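Local coordinates for protein endolysin (Clostridium phage phiCD27, PDB 3QAY) that probably cleaves bacterial cell-wall peptidoglycan as a zinc-dependent N-acetylmuramoyl-L-alanine amidase, helping the phage lyse Clostridium difficile, at residues 20-23 / 24-28. Residues are numbered along the deposited sequence; the frame is centred on the assembly and turned at random.
Sequences SADG and VVNEY. With ZN (zinc ion), chain E.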
ATOM      1  N   SER A  20      13.292  -1.857  -1.840  1.00  9.92           N
ATOM      2  CA  SER A  20      12.249  -1.099  -2.528  1.00  9.31           C
ATOM      3  C   SER A  20      12.806  -0.322  -3.713  1.00  9.78           C
ATOM      4  O   SER A  20      14.023  -0.185  -3.866  1.00  9.70           O
ATOM      5  CB  SER A  20      11.561  -0.134  -1.550  1.00  8.75           C
ATOM      6  OG  SER A  20      12.317   1.043  -1.326  1.00  8.65           O
ATOM      7  N   ALA A  21      11.907   0.198  -4.548  1.00  9.69           N
ATOM      8  CA  ALA A  21      12.298   1.184  -5.552  1.00 10.32           C
ATOM      9  C   ALA A  21      12.799   2.447  -4.849  1.00 10.74           C
ATOM     10  O   ALA A  21      12.427   2.723  -3.703  1.00 10.78           O
ATOM     11  CB  ALA A  21      11.140   1.511  -6.475  1.00 10.08           C
ATOM     12  N   ASP A  22      13.653   3.194  -5.541  1.00 11.79           N
ATOM     13  CA  ASP A  22      14.255   4.418  -5.015  1.00 12.31           C
ATOM     14  C   ASP A  22      14.382   5.451  -6.132  1.00 12.71           C
ATOM     15  O   ASP A  22      15.005   5.184  -7.157  1.00 13.24           O
ATOM     16  CB  ASP A  22      15.640   4.117  -4.430  1.00 13.00           C
ATOM     17  CG  ASP A  22      16.196   5.272  -3.613  1.00 13.87           C
ATOM     18  OD1 ASP A  22      15.479   5.770  -2.725  1.00 13.86           O
ATOM     19  OD2 ASP A  22      17.358   5.672  -3.849  1.00 16.81           O
ATOM     20  N   GLY A  23      13.790   6.626  -5.934  1.00 12.62           N
ATOM     21  CA  GLY A  23      13.869   7.702  -6.913  1.00 13.05           C
ATOM     22  C   GLY A  23      14.001   9.055  -6.241  1.00 13.40           C
ATOM     23  O   GLY A  23      14.928   9.275  -5.459  1.00 13.61           O
ATOM     24  N   VAL A  24      13.068   9.962  -6.532  1.00 12.87           N
ATOM     25  CA  VAL A  24      13.026  11.250  -5.841  1.00 12.83           C
ATOM     26  C   VAL A  24      12.627  11.071  -4.361  1.00 12.36           C
ATOM     27  O   VAL A  24      12.892  11.940  -3.533  1.00 12.34           O
ATOM     28  CB  VAL A  24      12.103  12.262  -6.556  1.00 13.23           C
ATOM     29  CG1 VAL A  24      12.607  12.500  -7.978  1.00 13.01           C
ATOM     30  CG2 VAL A  24      10.650  11.787  -6.553  1.00 12.03           C
ATOM     31  N   VAL A  25      12.011   9.934  -4.042  1.00 11.68           N
ATOM     32  CA  VAL A  25      11.787   9.523  -2.662  1.00 11.42           C
ATOM     33  C   VAL A  25      12.001   8.014  -2.565  1.00 11.07           C
ATOM     34  O   VAL A  25      11.792   7.289  -3.540  1.00 10.59           O
ATOM     35  CB  VAL A  25      10.360   9.892  -2.184  1.00 11.16           C
ATOM     36  CG1 VAL A  25       9.304   9.121  -2.982  1.00 11.50           C
ATOM     37  CG2 VAL A  25      10.216   9.662  -0.668  1.00 11.44           C
ATOM     38  N   ASN A  26      12.449   7.540  -1.404  1.00 10.80           N
ATOM     39  CA  ASN A  26      12.583   6.105  -1.202  1.00 10.47           C
ATOM     40  C   ASN A  26      11.209   5.511  -0.934  1.00 10.02           C
ATOM     41  O   ASN A  26      10.461   6.020  -0.099  1.00 10.33           O
ATOM     42  CB  ASN A  26      13.546   5.785  -0.057  1.00 10.79           C
ATOM     43  CG  ASN A  26      13.869   4.307   0.026  1.00 10.55           C
ATOM     44  OD1 ASN A  26      14.763   3.801  -0.673  1.00 11.65           O
ATOM     45  ND2 ASN A  26      13.150   3.603   0.882  1.00  7.97           N
ATOM     46  N   GLU A  27      10.880   4.444  -1.653  1.00  9.76           N
ATOM     47  CA  GLU A  27       9.569   3.811  -1.549  1.00  9.28           C
ATOM     48  C   GLU A  27       9.314   3.287  -0.139  1.00  9.22           C
ATOM     49  O   GLU A  27       8.294   3.608   0.467  1.00  8.73           O
ATOM     50  CB  GLU A  27       9.451   2.675  -2.566  1.00  9.23           C
ATOM     51  CG  GLU A  27       8.272   1.756  -2.342  1.00  9.08           C
ATOM     52  CD  GLU A  27       8.190   0.634  -3.350  1.00  9.84           C
ATOM     53  OE1 GLU A  27       9.131   0.455  -4.156  1.00 11.06           O
ATOM     54  OE2 GLU A  27       7.173  -0.083  -3.322  1.00 10.06           O
ATOM     55  N   TYR A  28      10.241   2.481   0.374  1.00  9.49           N
ATOM     56  CA  TYR A  28      10.084   1.883   1.703  1.00  9.83           C
ATOM     57  C   TYR A  28       9.879   2.939   2.784  1.00  9.87           C
ATOM     58  O   TYR A  28       8.951   2.830   3.590  1.00 10.01           O
ATOM     59  CB  TYR A  28      11.286   1.003   2.043  1.00 10.20           C
ATOM     60  CG  TYR A  28      11.313   0.511   3.472  1.00 10.70           C
ATOM     61  CD1 TYR A  28      10.570  -0.601   3.862  1.00 11.08           C
ATOM     62  CD2 TYR A  28      12.091   1.149   4.431  1.00 10.91           C
ATOM     63  CE1 TYR A  28      10.605  -1.064   5.178  1.00 11.43           C
ATOM     64  CE2 TYR A  28      12.124   0.702   5.743  1.00 11.34           C
ATOM     65  CZ  TYR A  28      11.383  -0.402   6.111  1.00 10.70           C
ATOM     66  OH  TYR A  28      11.422  -0.845   7.416  1.00 11.78           O
TER
HETATM   67 ZN    ZN E 180       7.116  -1.965  -4.216  1.00  9.00          ZN
HETATM   68  O   HOH W   1       7.294  -4.138  -5.283  1.00 13.81           O
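E27 bonds to A21 through both its side chain and its backbone, across a reversal of the chain that leads into the zinc site of an amidase α/β fold, and the pair illustrates how a metal ligand can be steadied by the loop just before it. The chain runs out along 20-23, reverses, with a single backbone bridge between D22 and N26, and comes back through 24-26 into the helix 27-44, whose first residue is E27. With CG anti to the backbone N (chi1 167°) and the chain extended beyond it, the E27 side chain reaches back alongside S20 and A21, and its carboxylate divides the work. E27 OE2 binds the zinc ion at 2.1 Å, H10, H85 and a water being among the other ligands, and also takes a hydrogen bond from the backbone N of L86. E27 OE1 accepts from A21 N at 2.8 Å, on its anti side and 24° out of the carboxylate plane, so both oxygens are held and rotation of the group is restrained. A21 CB lies 3.2 Å from E27 OE1.

S20 OG lies beside the first turn of the helix. A chi1 of 80° folds S20 OG back over its own backbone, where it donates to A21 O at 2.9 Å and accepts from Y28 N at 3.0 Å, satisfying an amide of the first helical turn. Y28 itself turns its ring away, and its OH bonds to E56. Farther round the turn, G23 N bonds to V25 O at 3.2 Å. A21 O is gripped twice, with S20 OG and E27 N (3.1 Å away) approaching from opposite faces of its carbonyl plane.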